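Local coordinates for protein epsin-1 (Saccharomyces cerevisiae, PDB 5LOZ) that is an endocytic adaptor that binds clathrin, ubiquitin and membranes enriched in phosphatidylinositol 3,5- and 4,5-bisphosphate, and is required for endocytosis, at residues 4-9 with 39-44; 14-19 with 56-61. All coordinates share one frame; numbering follows the deposited sequence.

Interaction 1 of 2, residues 4-9 with 39-44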
loop_
_atom_site.group_PDB
_atom_site.type_symbol
_atom_site.label_atom_id
_atom_site.label_comp_id
_atom_site.label_asym_id
_atom_site.label_seq_id
_atom_site.Cartn_x
_atom_site.Cartn_y
_atom_site.Cartn_z
ATOM N N SER A 4 9.452 6.528 -15.328
ATOM C CA SER A 4 10.566 6.920 -14.447
ATOM C C SER A 4 11.029 5.622 -13.749
ATOM O O SER A 4 10.311 4.600 -13.758
ATOM C CB SER A 4 10.158 7.944 -13.424
ATOM O OG SER A 4 9.204 7.387 -12.527
ATOM N N SER A 5 12.208 5.660 -13.130
ATOM C CA SER A 5 12.672 4.521 -12.373
ATOM C C SER A 5 11.777 4.275 -11.128
ATOM O O SER A 5 11.610 3.162 -10.709
ATOM C CB SER A 5 14.135 4.747 -11.921
ATOM O OG SER A 5 14.249 5.958 -11.177
ATOM N N THR A 6 11.196 5.324 -10.572
ATOM C CA THR A 6 10.246 5.175 -9.433
ATOM C C THR A 6 8.979 4.417 -9.891
ATOM O O THR A 6 8.455 3.569 -9.176
ATOM C CB THR A 6 9.878 6.546 -8.848
ATOM O OG1 THR A 6 11.077 7.190 -8.393
ATOM C CG2 THR A 6 8.818 6.421 -7.665
ATOM N N GLN A 7 8.533 4.690 -11.109
ATOM C CA GLN A 7 7.364 4.048 -11.649
ATOM C C GLN A 7 7.643 2.563 -11.880
ATOM O O GLN A 7 6.788 1.740 -11.620
ATOM C CB GLN A 7 6.892 4.725 -12.907
ATOM C CG GLN A 7 6.255 6.116 -12.658
ATOM C CD GLN A 7 5.918 6.876 -13.928
ATOM O OE1 GLN A 7 6.738 7.007 -14.854
ATOM N NE2 GLN A 7 4.722 7.407 -13.975
ATOM N N VAL A 8 8.850 2.223 -12.324
ATOM C CA VAL A 8 9.208 0.828 -12.514
ATOM C C VAL A 8 9.291 0.165 -11.143
ATOM O O VAL A 8 8.785 -0.943 -10.966
ATOM C CB VAL A 8 10.562 0.669 -13.295
ATOM C CG1 VAL A 8 11.008 -0.791 -13.316
ATOM C CG2 VAL A 8 10.408 1.190 -14.737
ATOM N N LEU A 9 9.919 0.859 -10.191
ATOM C CA LEU A 9 10.009 0.356 -8.778
ATOM C C LEU A 9 8.611 -0.028 -8.226
ATOM O O LEU A 9 8.379 -1.156 -7.763
ATOM C CB LEU A 9 10.612 1.427 -7.880
ATOM C CG LEU A 9 11.289 1.109 -6.536
ATOM C CD1 LEU A 9 11.151 2.286 -5.565
ATOM C CD2 LEU A 9 10.862 -0.106 -5.947
ATOM N N PHE A 39 6.841 10.769 -4.800
ATOM C CA PHE A 39 5.594 10.626 -4.020
ATOM C C PHE A 39 4.361 10.528 -4.897
ATOM O O PHE A 39 3.612 9.566 -4.797
ATOM C CB PHE A 39 5.418 11.828 -3.059
ATOM C CG PHE A 39 4.147 11.811 -2.307
ATOM C CD1 PHE A 39 4.000 11.039 -1.180
ATOM C CD2 PHE A 39 3.056 12.518 -2.774
ATOM C CE1 PHE A 39 2.793 10.982 -0.525
ATOM C CE2 PHE A 39 1.865 12.480 -2.104
ATOM C CZ PHE A 39 1.739 11.703 -0.979
ATOM N N PHE A 40 4.183 11.481 -5.803
ATOM C CA PHE A 40 3.014 11.483 -6.673
ATOM C C PHE A 40 2.981 10.252 -7.591
ATOM O O PHE A 40 1.914 9.672 -7.811
ATOM C CB PHE A 40 2.933 12.785 -7.482
ATOM C CG PHE A 40 2.585 14.007 -6.642
ATOM C CD1 PHE A 40 1.283 14.233 -6.233
ATOM C CD2 PHE A 40 3.561 14.891 -6.238
ATOM C CE1 PHE A 40 0.961 15.345 -5.471
ATOM C CE2 PHE A 40 3.257 15.997 -5.480
ATOM C CZ PHE A 40 1.952 16.229 -5.100
ATOM N N GLU A 41 4.116 9.875 -8.150
ATOM C CA GLU A 41 4.144 8.688 -9.037
ATOM C C GLU A 41 3.842 7.403 -8.253
ATOM O O GLU A 41 3.089 6.576 -8.698
ATOM C CB GLU A 41 5.473 8.559 -9.749
ATOM C CG GLU A 41 5.707 9.721 -10.734
ATOM C CD GLU A 41 7.078 9.695 -11.341
ATOM O OE1 GLU A 41 7.878 8.831 -10.927
ATOM O OE2 GLU A 41 7.361 10.537 -12.219
ATOM N N ILE A 42 4.437 7.279 -7.068
ATOM C CA ILE A 42 4.125 6.193 -6.140
ATOM C C ILE A 42 2.627 6.143 -5.766
ATOM O O ILE A 42 1.972 5.132 -5.971
ATOM C CB ILE A 42 5.008 6.228 -4.884
ATOM C CG1 ILE A 42 6.486 5.991 -5.250
ATOM C CG2 ILE A 42 4.576 5.100 -3.869
ATOM C CD1 ILE A 42 7.505 6.269 -4.192
ATOM N N MET A 43 2.072 7.262 -5.282
ATOM C CA MET A 43 0.695 7.245 -4.825
ATOM C C MET A 43 -0.288 6.998 -5.955
ATOM O O MET A 43 -1.251 6.272 -5.779
ATOM C CB MET A 43 0.317 8.510 -4.016
ATOM C CG MET A 43 1.148 8.724 -2.751
ATOM S SD MET A 43 1.677 7.198 -1.898
ATOM C CE MET A 43 0.187 6.791 -1.050
ATOM N N ASP A 44 -0.030 7.576 -7.128
ATOM C CA ASP A 44 -0.915 7.371 -8.281
ATOM C C ASP A 44 -0.947 5.910 -8.788
ATOM O O ASP A 44 -2.034 5.406 -9.121
ATOM C CB ASP A 44 -0.572 8.289 -9.433
ATOM C CG ASP A 44 -1.581 8.163 -10.583
ATOM O OD1 ASP A 44 -2.747 8.595 -10.408
ATOM O OD2 ASP A 44 -1.208 7.599 -11.635
HETATM O O HOH W 1 2.768 6.717 -11.360
#
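Ser4 and Glu41 supply the direct polar link between these two helices: the Ser4 hydroxyl OG donates a short 2.5 Å bond to Glu41 OE1, meeting the oxygen from above the carboxylate plane. The same hydroxyl accepts from Gln7 N at 3.1 Å, while Gln7 OE1 accepts from the Ser4 backbone N-H in return, at 2.8 Å and in the carbonyl plane on a lone pair; this reciprocal pair is a capping box. Serine suits the N-cap because its short hydroxyl serves the first turn and still meets Glu41, whose extended chain has the length to reach it. Gln7 also supplies a flat surface. Its amide stacks on the Glu41 carboxylate with planes 21° apart, and the two extended side chains cross at about a right angle. A water extends this polar edge, donating to Glu41 O and receiving a weak bond from Gln7 NE2.

The apolar part is small and tight. Thr6 suits its place by offering a methyl to Ile42, with CG2 3.4 Å from CG1, and a hydroxyl to Asp38; chi1 of -60° places the methyl anti to the backbone N and sets OG1 beside that nitrogen, from where it hydrogen-bonds to Asp38. Behind Ile42 lies Leu70 of helix 57-73. The axes of 5-9 and 39-44 approach to 9.1 Å and run in the same sense, 29° apart, at the start of the alpha-alpha superhelix of the ENTH domain.

Interaction 2 of 2, residues 14-19 with 56-61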
loop_
_atom_site.group_PDB
_atom_site.type_symbol
_atom_site.label_atom_id
_atom_site.label_comp_id
_atom_site.label_asym_id
_atom_site.label_seq_id
_atom_site.Cartn_x
_atom_site.Cartn_y
_atom_site.Cartn_z
ATOM N N THR A 14 4.441 -4.217 -6.873
ATOM C CA THR A 14 3.041 -4.522 -6.754
ATOM C C THR A 14 2.561 -5.452 -7.888
ATOM O O THR A 14 1.375 -5.536 -8.143
ATOM C CB THR A 14 2.201 -3.259 -6.690
ATOM O OG1 THR A 14 2.472 -2.434 -7.829
ATOM C CG2 THR A 14 2.533 -2.455 -5.422
ATOM N N SER A 15 3.491 -6.185 -8.525
ATOM C CA SER A 15 3.149 -6.972 -9.704
ATOM C C SER A 15 2.431 -8.287 -9.344
ATOM O O SER A 15 2.414 -8.745 -8.200
ATOM C CB SER A 15 4.382 -7.263 -10.550
ATOM O OG SER A 15 5.240 -8.063 -9.825
ATOM N N ASN A 16 1.795 -8.865 -10.339
ATOM C CA ASN A 16 0.941 -10.051 -10.163
ATOM C C ASN A 16 1.643 -11.394 -10.130
ATOM O O ASN A 16 1.151 -12.383 -10.684
ATOM C CB ASN A 16 -0.129 -10.032 -11.272
ATOM C CG ASN A 16 -1.331 -10.914 -10.963
ATOM O OD1 ASN A 16 -1.836 -10.922 -9.854
ATOM N ND2 ASN A 16 -1.826 -11.635 -11.983
ATOM N N ASP A 17 2.801 -11.484 -9.487
ATOM C CA ASP A 17 3.450 -12.788 -9.297
ATOM C C ASP A 17 3.000 -13.519 -8.029
ATOM O O ASP A 17 2.249 -14.512 -8.108
ATOM C CB ASP A 17 4.993 -12.709 -9.484
ATOM C CG ASP A 17 5.647 -11.541 -8.702
ATOM O OD1 ASP A 17 5.226 -11.252 -7.592
ATOM O OD2 ASP A 17 6.564 -10.904 -9.218
ATOM N N ASN A 18 3.476 -13.068 -6.864
ATOM C CA ASN A 18 3.113 -13.611 -5.578
ATOM C C ASN A 18 2.768 -12.416 -4.683
ATOM O O ASN A 18 3.340 -11.357 -4.870
ATOM C CB ASN A 18 4.293 -14.407 -4.972
ATOM C CG ASN A 18 4.546 -15.726 -5.717
ATOM O OD1 ASN A 18 3.698 -16.623 -5.666
ATOM N ND2 ASN A 18 5.668 -15.821 -6.473
ATOM N N HIS A 19 1.857 -12.587 -3.753
ATOM C CA HIS A 19 1.414 -11.429 -2.916
ATOM C C HIS A 19 2.453 -10.883 -1.922
ATOM O O HIS A 19 2.243 -9.837 -1.331
ATOM C CB HIS A 19 0.115 -11.699 -2.190
ATOM C CG HIS A 19 0.196 -12.717 -1.107
ATOM N ND1 HIS A 19 0.699 -12.443 0.142
ATOM C CD2 HIS A 19 -0.210 -14.018 -1.070
ATOM C CE1 HIS A 19 0.617 -13.525 0.895
ATOM N NE2 HIS A 19 0.073 -14.501 0.182
ATOM N N TYR A 56 -7.015 -9.733 -10.445
ATOM C CA TYR A 56 -5.721 -9.161 -10.061
ATOM C C TYR A 56 -5.697 -8.753 -8.616
ATOM O O TYR A 56 -5.155 -7.705 -8.286
ATOM C CB TYR A 56 -5.418 -7.967 -10.950
ATOM C CG TYR A 56 -5.401 -8.350 -12.398
ATOM C CD1 TYR A 56 -4.354 -9.092 -12.916
ATOM C CD2 TYR A 56 -6.440 -8.008 -13.237
ATOM C CE1 TYR A 56 -4.332 -9.469 -14.236
ATOM C CE2 TYR A 56 -6.420 -8.376 -14.573
ATOM C CZ TYR A 56 -5.355 -9.112 -15.067
ATOM O OH TYR A 56 -5.314 -9.499 -16.391
ATOM N N TRP A 57 -6.257 -9.597 -7.738
ATOM C CA TRP A 57 -6.264 -9.309 -6.330
ATOM C C TRP A 57 -4.854 -9.141 -5.741
ATOM O O TRP A 57 -4.703 -8.483 -4.690
ATOM C CB TRP A 57 -7.026 -10.387 -5.554
ATOM C CG TRP A 57 -6.408 -11.770 -5.565
ATOM C CD1 TRP A 57 -6.681 -12.770 -6.451
ATOM C CD2 TRP A 57 -5.428 -12.286 -4.669
ATOM N NE1 TRP A 57 -5.928 -13.873 -6.156
ATOM C CE2 TRP A 57 -5.142 -13.604 -5.076
ATOM C CE3 TRP A 57 -4.752 -11.772 -3.558
ATOM C CZ2 TRP A 57 -4.212 -14.404 -4.411
ATOM C CZ3 TRP A 57 -3.854 -12.567 -2.906
ATOM C CH2 TRP A 57 -3.588 -13.864 -3.327
ATOM N N ARG A 58 -3.830 -9.750 -6.362
ATOM C CA ARG A 58 -2.442 -9.581 -5.879
ATOM C C ARG A 58 -1.961 -8.145 -6.039
ATOM O O ARG A 58 -1.219 -7.651 -5.191
ATOM C CB ARG A 58 -1.463 -10.580 -6.497
ATOM C CG ARG A 58 -1.709 -12.021 -6.112
ATOM C CD ARG A 58 -0.913 -12.974 -6.982
ATOM N NE ARG A 58 -1.143 -14.361 -6.524
ATOM C CZ ARG A 58 -2.166 -15.126 -6.926
ATOM N NH1 ARG A 58 -3.049 -14.642 -7.771
ATOM N NH2 ARG A 58 -2.332 -16.344 -6.437
ATOM N N HIS A 59 -2.443 -7.443 -7.063
ATOM C CA HIS A 59 -2.144 -6.059 -7.225
ATOM C C HIS A 59 -2.637 -5.280 -6.020
ATOM O O HIS A 59 -1.927 -4.436 -5.480
ATOM C CB HIS A 59 -2.805 -5.475 -8.481
ATOM C CG HIS A 59 -2.161 -5.860 -9.768
ATOM N ND1 HIS A 59 -2.788 -5.676 -10.987
ATOM C CD2 HIS A 59 -0.991 -6.481 -10.037
ATOM C CE1 HIS A 59 -2.002 -6.129 -11.946
ATOM N NE2 HIS A 59 -0.907 -6.618 -11.402
ATOM N N ILE A 60 -3.856 -5.592 -5.616
ATOM C CA ILE A 60 -4.544 -4.936 -4.492
ATOM C C ILE A 60 -3.869 -5.252 -3.167
ATOM O O ILE A 60 -3.504 -4.335 -2.438
ATOM C CB ILE A 60 -6.048 -5.376 -4.411
ATOM C CG1 ILE A 60 -6.731 -5.181 -5.788
ATOM C CG2 ILE A 60 -6.748 -4.638 -3.327
ATOM C CD1 ILE A 60 -8.250 -5.456 -5.797
ATOM N N ALA A 61 -3.675 -6.539 -2.871
ATOM C CA ALA A 61 -2.989 -6.954 -1.664
ATOM C C ALA A 61 -1.639 -6.260 -1.511
ATOM O O ALA A 61 -1.336 -5.740 -0.438
ATOM C CB ALA A 61 -2.816 -8.468 -1.645
HETATM O O HOH W 2 -3.761 -11.906 -8.531
HETATM O O HOH W 3 1.321 -7.246 -12.786
#
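Asn16 reaches three residues of 56-61 at once. Its OD1 lies 3.4 Å from Arg58 CB, its ND2 comes to the edge of the Tyr56 ring near CD1, and its CB packs 3.5 Å from His59 NE2. The amide stands steeply to the Tyr56 ring, the planes 66° apart. With CG anti to the backbone N (chi1 -161°), the amide extends over the first turn of the helix. Asparagine suits this mixed surface because OD1 can take a water while CB and ND2 pack against His59 and Tyr56.

Water carries polar links across. One molecule donates to Asn16 OD1 and accepts from both Arg58 N, 3.1 Å away, and Arg58 NH1, so the loop is bound indirectly to the start of the helix and to the guanidinium. A second bridges Asn16 N and His59 NE2, the latter at 2.7 Å. Thr14 O also approaches the imidazole, lying 3.2 Å from His59 CD2.

Arg58 is extended from CG to NE, its CD passing Asp17 O, and Trp57 CZ2 sits 3.3 Å above the guanidinium plane, over its centre. The long aliphatic stem suits a place where apolar carbons must cover backbone before the charge is reached. Farther along, His19 packs its CB against Trp57 CZ3 and Ala61, whose small methyl lets the loop come close.

Further out, Asp52 bonds to His59 ND1 and so helps fix the ring's rotation, and Lys62 forms a salt bridge with Asp17. Within the ENTH superhelix, the loop following helix 5-13 thus lies against the N-terminal turn of helix 57-73, with Ile108 of helix 106-121 touching His19, Trp57 and Ala61, and Leu46 of helix 36-50 touching Thr14.

From the N terminus, the chain forms helix 5-13 and then the 14-19 loop, so both contacts begin within its first twenty residues. Interaction 1 closes when the chain, having passed through helix 23-32, enters helix 36-50. Interaction 2 starts inside that closed loop and ends beyond it, on helix 57-73; the two therefore cross rather than nest. Their centres are about 17 Å apart, and their nearest atoms about 5 Å, without touching. Together they tie helix 5-13 to helix 36-50 and the loop 14-19 to helix 57-73, both past helix 23-32 in the chain, holding the opening of the ENTH domain against the helices that continue its superhelix.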